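Local coordinates for polyketide cyclase / dehydrase and lipid transport (Nitrosospira multiformis, PDB 3P51), which is of unknown function but probably binds or carries a hydrophobic ligand in a Bet v 1-like fold, at residues A[18-21]-A[25-28]; A[95-100]-A[104-109]. One frame throughout, in Å; residues are numbered along the deposited sequence.

How the interactions relate
Interaction 1 is a polar contact at the surface: the last turn of helix 14-21 is tied to the loop just after it by an arginine, an aspartate, a serine and a bridging water. Interaction 2 is mostly buried and joins strands 88-100 and 105-116, a hairpin in the antiparallel sheet, through backbone hydrogen bonds and apolar side chains; the face carrying Leu98, Val100 and Phe107 meets a second subunit, which Pro99 also touches. The two contacts share no element, yet they touch. Ile21, pointing away from 25-28, packs on Leu95 and Leu97 (Ile21 CD1 3.9 Å from Leu97 CG), and Trp18 packs on Leu97. Helix 14-21 thus presents charge to the loop and apolar groups to the sheet.

Interaction 1 of 2, residues A[18-21]-A[25-28]; sequences WSRI and HDFS
Arg20 leaves the helix with CG anti to its backbone N (chi1 -177°) and then bends at chi2 (72°), which carries the guanidinium to Ser28; the serine's own chi1 sets OG between its backbone N and carbonyl carbon. Arg20 NH1 donates to Ser28 OG at 3.0 Å, a nearly straight bond (164° at the hydrogen) lying close to the guanidinium plane. Asp26 fixes the same hydroxyl from another direction. Asp26 OD1 accepts a hydrogen bond from Ser28 OG at 2.7 Å through the syn lone pair, and on the anti side, out of the carboxylate plane, it accepts Ser28 N at 3.0 Å, closing an Asx turn. The other oxygen, Asp26 OD2, stays 4.1 Å from Arg20 NH1, too far for a salt bridge, and a water spans the gap: it accepts from NH1 and donates to both Asp26 OD2 and Arg20 O. The helix end and the loop are therefore joined through side chain, backbone and solvent together. Arg20 NE forms a salt bridge with Glu139 of helix 120-139. With Glu139 paired to NE and Asp26 nearby, the positive charge is probably partly balanced, and it would probably polarise the Ser28 hydroxyl, which donates to Asp26.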
loop_
_atom_site.group_PDB
_atom_site.type_symbol
_atom_site.label_atom_id
_atom_site.label_comp_id
_atom_site.label_asym_id
_atom_site.label_seq_id
_atom_site.Cartn_x
_atom_site.Cartn_y
_atom_site.Cartn_z
ATOM N N TRP A 18 -11.862 9.770 14.276
ATOM C CA TRP A 18 -10.409 9.928 14.338
ATOM C C TRP A 18 -10.016 10.761 15.556
ATOM O O TRP A 18 -9.105 10.403 16.295
ATOM C CB TRP A 18 -9.871 10.562 13.043
ATOM C CG TRP A 18 -8.351 10.670 12.986
ATOM C CD1 TRP A 18 -7.617 11.817 12.824
ATOM C CD2 TRP A 18 -7.397 9.601 13.103
ATOM N NE1 TRP A 18 -6.272 11.523 12.826
ATOM C CE2 TRP A 18 -6.109 10.175 12.988
ATOM C CE3 TRP A 18 -7.505 8.217 13.279
ATOM C CZ2 TRP A 18 -4.931 9.411 13.051
ATOM C CZ3 TRP A 18 -6.324 7.448 13.351
ATOM C CH2 TRP A 18 -5.062 8.054 13.237
ATOM N N SER A 19 -10.709 11.877 15.771
ATOM C CA SER A 19 -10.372 12.749 16.888
ATOM C C SER A 19 -10.363 11.974 18.202
ATOM O O SER A 19 -9.587 12.265 19.117
ATOM C CB SER A 19 -11.340 13.933 16.965
ATOM O OG SER A 19 -11.174 14.609 18.196
ATOM N N ARG A 20 -11.230 10.975 18.287
ATOM C CA ARG A 20 -11.377 10.187 19.500
ATOM C C ARG A 20 -10.266 9.132 19.688
ATOM O O ARG A 20 -9.813 8.908 20.809
ATOM C CB ARG A 20 -12.754 9.512 19.505
ATOM C CG ARG A 20 -13.071 8.712 20.775
ATOM C CD ARG A 20 -13.323 9.633 21.964
ATOM N NE ARG A 20 -13.932 8.919 23.090
ATOM C CZ ARG A 20 -13.330 8.669 24.250
ATOM N NH1 ARG A 20 -12.086 9.081 24.457
ATOM N NH2 ARG A 20 -13.982 8.016 25.211
ATOM N N ILE A 21 -9.827 8.489 18.602
ATOM C CA ILE A 21 -8.900 7.354 18.716
ATOM C C ILE A 21 -7.455 7.666 18.330
ATOM O O ILE A 21 -6.594 6.809 18.439
ATOM C CB ILE A 21 -9.346 6.178 17.833
ATOM C CG1 ILE A 21 -9.274 6.563 16.352
ATOM C CG2 ILE A 21 -10.755 5.733 18.209
ATOM C CD1 ILE A 21 -9.094 5.387 15.424
ATOM N N HIS A 25 -1.608 7.255 23.295
ATOM C CA HIS A 25 -1.616 7.186 24.758
ATOM C C HIS A 25 -2.984 7.432 25.402
ATOM O O HIS A 25 -3.092 7.425 26.629
ATOM C CB HIS A 25 -0.594 8.147 25.365
ATOM C CG HIS A 25 0.830 7.757 25.116
ATOM N ND1 HIS A 25 1.803 8.674 24.777
ATOM C CD2 HIS A 25 1.449 6.556 25.170
ATOM C CE1 HIS A 25 2.958 8.053 24.626
ATOM N NE2 HIS A 25 2.771 6.764 24.858
ATOM N N ASP A 26 -4.018 7.662 24.589
ATOM C CA ASP A 26 -5.385 7.766 25.105
ATOM C C ASP A 26 -6.251 6.608 24.611
ATOM O O ASP A 26 -6.723 6.615 23.468
ATOM C CB ASP A 26 -6.023 9.108 24.718
ATOM C CG ASP A 26 -7.445 9.256 25.255
ATOM O OD1 ASP A 26 -7.882 8.405 26.055
ATOM O OD2 ASP A 26 -8.130 10.228 24.889
ATOM N N PHE A 27 -6.456 5.621 25.478
ATOM C CA PHE A 27 -7.266 4.444 25.156
ATOM C C PHE A 27 -8.591 4.471 25.933
ATOM O O PHE A 27 -9.250 3.445 26.071
ATOM C CB PHE A 27 -6.487 3.163 25.482
ATOM C CG PHE A 27 -6.610 2.066 24.440
ATOM C CD1 PHE A 27 -7.751 1.932 23.669
ATOM C CD2 PHE A 27 -5.576 1.151 24.256
ATOM C CE1 PHE A 27 -7.862 0.911 22.720
ATOM C CE2 PHE A 27 -5.682 0.118 23.310
ATOM C CZ PHE A 27 -6.830 0.007 22.542
ATOM N N SER A 28 -8.989 5.652 26.411
ATOM C CA SER A 28 -10.189 5.775 27.244
ATOM C C SER A 28 -11.456 5.384 26.497
ATOM O O SER A 28 -12.516 5.234 27.103
ATOM C CB SER A 28 -10.338 7.197 27.810
ATOM O OG SER A 28 -10.453 8.165 26.771
HETATM O O HOH W 1 -7.043 8.675 21.198
HETATM O O HOH W 2 -10.246 10.395 23.087
#

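Interaction 2 of 2, residues A[95-100]-A[104-109]; sequences LHLLPV and DTTFVE
Past the turn comes a G1 beta bulge: Asp104, in a left-handed backbone conformation (phi 62°), shares Val100 as a partner with Thr105. Val100 N bonds to Thr105 O at 2.9 Å, but arrives 50° out of the carbonyl plane, whereas Phe107 N meets Leu98 O nearly along the C=O axis at 2.8 Å. From there the pairing is regular and antiparallel: Leu98 with Phe107 and His96 with Glu109 are hydrogen-bonded pairs, with the non-hydrogen-bonded pair Leu97 and Val108 between them. This is a beta hairpin in the curved sheet of a Bet v 1-like fold. On the face toward helix 14-21, Leu97 CD2 lies alongside Val108 CG2 at 3.6 Å, and Val108 CG1 meets Leu95 CD1 at 3.8 Å. On the other face Leu98 CD1 is 4.1 Å from Phe107 CD2, and the Phe107 ring stacks on Phe107 of the second subunit. Chi1 of 57° sets Glu109 CG between the backbone N and carbonyl carbon; the extended chain beyond it lies alongside His96, with Glu109 CG 3.9 Å from His96 CB, and OE1 hydrogen-bonds Tyr5 OH. With an alanine here, Tyr5 OH would probably lose its carboxylate partner and His96 CB the methylene packed against it. Pro99 O accepts from Ser7 OG of the second subunit.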
loop_
_atom_site.group_PDB
_atom_site.type_symbol
_atom_site.label_atom_id
_atom_site.label_comp_id
_atom_site.label_asym_id
_atom_site.label_seq_id
_atom_site.Cartn_x
_atom_site.Cartn_y
_atom_site.Cartn_z
ATOM N N LEU A 95 -4.563 -0.389 12.997
ATOM C CA LEU A 95 -5.899 0.187 13.174
ATOM C C LEU A 95 -6.111 1.361 12.218
ATOM O O LEU A 95 -5.320 2.302 12.187
ATOM C CB LEU A 95 -6.066 0.676 14.610
ATOM C CG LEU A 95 -7.286 1.535 14.937
ATOM C CD1 LEU A 95 -8.572 0.749 14.696
ATOM C CD2 LEU A 95 -7.192 1.997 16.393
ATOM N N HIS A 96 -7.189 1.318 11.449
ATOM C CA HIS A 96 -7.313 2.225 10.311
ATOM C C HIS A 96 -8.770 2.608 10.048
ATOM O O HIS A 96 -9.663 1.768 10.156
ATOM C CB HIS A 96 -6.689 1.520 9.113
ATOM C CG HIS A 96 -6.901 2.210 7.802
ATOM N ND1 HIS A 96 -6.537 3.520 7.582
ATOM C CD2 HIS A 96 -7.388 1.745 6.631
ATOM C CE1 HIS A 96 -6.812 3.840 6.326
ATOM N NE2 HIS A 96 -7.328 2.784 5.729
ATOM N N LEU A 97 -9.001 3.882 9.727
ATOM C CA LEU A 97 -10.342 4.400 9.475
ATOM C C LEU A 97 -10.515 4.778 8.015
ATOM O O LEU A 97 -9.573 5.228 7.376
ATOM C CB LEU A 97 -10.600 5.664 10.293
ATOM C CG LEU A 97 -10.482 5.635 11.810
ATOM C CD1 LEU A 97 -10.920 6.985 12.355
ATOM C CD2 LEU A 97 -11.342 4.547 12.359
ATOM N N LEU A 98 -11.729 4.604 7.499
ATOM C CA LEU A 98 -12.096 5.138 6.190
ATOM C C LEU A 98 -13.470 5.771 6.287
ATOM O O LEU A 98 -14.314 5.308 7.067
ATOM C CB LEU A 98 -12.118 4.038 5.132
ATOM C CG LEU A 98 -10.751 3.457 4.763
ATOM C CD1 LEU A 98 -10.886 2.120 4.031
ATOM C CD2 LEU A 98 -9.955 4.464 3.937
ATOM N N PRO A 99 -13.707 6.835 5.507
ATOM C CA PRO A 99 -15.050 7.412 5.511
ATOM C C PRO A 99 -15.998 6.587 4.663
ATOM O O PRO A 99 -15.592 6.027 3.644
ATOM C CB PRO A 99 -14.848 8.794 4.875
ATOM C CG PRO A 99 -13.659 8.653 4.000
ATOM C CD PRO A 99 -12.778 7.573 4.631
ATOM N N VAL A 100 -17.245 6.504 5.111
ATOM C CA VAL A 100 -18.338 5.970 4.329
ATOM C C VAL A 100 -19.083 7.213 3.849
ATOM O O VAL A 100 -19.915 7.769 4.565
ATOM C CB VAL A 100 -19.273 5.095 5.204
ATOM C CG1 VAL A 100 -20.434 4.582 4.385
ATOM C CG2 VAL A 100 -18.501 3.911 5.844
ATOM N N ASP A 104 -21.887 9.723 5.486
ATOM C CA ASP A 104 -20.987 10.412 6.398
ATOM C C ASP A 104 -20.769 9.606 7.666
ATOM O O ASP A 104 -20.787 10.148 8.769
ATOM C CB ASP A 104 -21.555 11.799 6.734
ATOM C CG ASP A 104 -20.515 12.731 7.329
ATOM O OD1 ASP A 104 -20.897 13.820 7.818
ATOM O OD2 ASP A 104 -19.317 12.372 7.318
ATOM N N THR A 105 -20.570 8.301 7.513
ATOM C CA THR A 105 -20.227 7.460 8.647
ATOM C C THR A 105 -18.772 7.006 8.527
ATOM O O THR A 105 -18.017 7.514 7.685
ATOM C CB THR A 105 -21.205 6.274 8.787
ATOM O OG1 THR A 105 -21.223 5.515 7.576
ATOM C CG2 THR A 105 -22.613 6.791 9.047
ATOM N N THR A 106 -18.379 6.059 9.369
ATOM C CA THR A 106 -16.983 5.629 9.443
ATOM C C THR A 106 -16.845 4.113 9.427
ATOM O O THR A 106 -17.506 3.416 10.187
ATOM C CB THR A 106 -16.300 6.158 10.716
ATOM O OG1 THR A 106 -16.335 7.586 10.715
ATOM C CG2 THR A 106 -14.861 5.707 10.779
ATOM N N PHE A 107 -15.990 3.622 8.537
ATOM C CA PHE A 107 -15.574 2.225 8.511
ATOM C C PHE A 107 -14.311 2.123 9.353
ATOM O O PHE A 107 -13.394 2.923 9.194
ATOM C CB PHE A 107 -15.282 1.809 7.062
ATOM C CG PHE A 107 -14.709 0.427 6.916
ATOM C CD1 PHE A 107 -15.529 -0.687 6.977
ATOM C CD2 PHE A 107 -13.346 0.243 6.697
ATOM C CE1 PHE A 107 -15.005 -1.969 6.835
ATOM C CE2 PHE A 107 -12.810 -1.032 6.555
ATOM C CZ PHE A 107 -13.643 -2.144 6.619
ATOM N N VAL A 108 -14.270 1.154 10.262
ATOM C CA VAL A 108 -13.094 0.937 11.102
ATOM C C VAL A 108 -12.572 -0.485 10.922
ATOM O O VAL A 108 -13.309 -1.440 11.122
ATOM C CB VAL A 108 -13.426 1.127 12.598
ATOM C CG1 VAL A 108 -12.150 1.108 13.421
ATOM C CG2 VAL A 108 -14.183 2.437 12.811
ATOM N N GLU A 109 -11.306 -0.634 10.559
ATOM C CA GLU A 109 -10.724 -1.969 10.455
ATOM C C GLU A 109 -9.530 -2.123 11.389
ATOM O O GLU A 109 -8.772 -1.184 11.612
ATOM C CB GLU A 109 -10.316 -2.285 9.011
ATOM C CG GLU A 109 -9.343 -1.292 8.424
ATOM C CD GLU A 109 -8.975 -1.600 6.982
ATOM O OE1 GLU A 109 -9.334 -2.690 6.494
ATOM O OE2 GLU A 109 -8.329 -0.743 6.335
#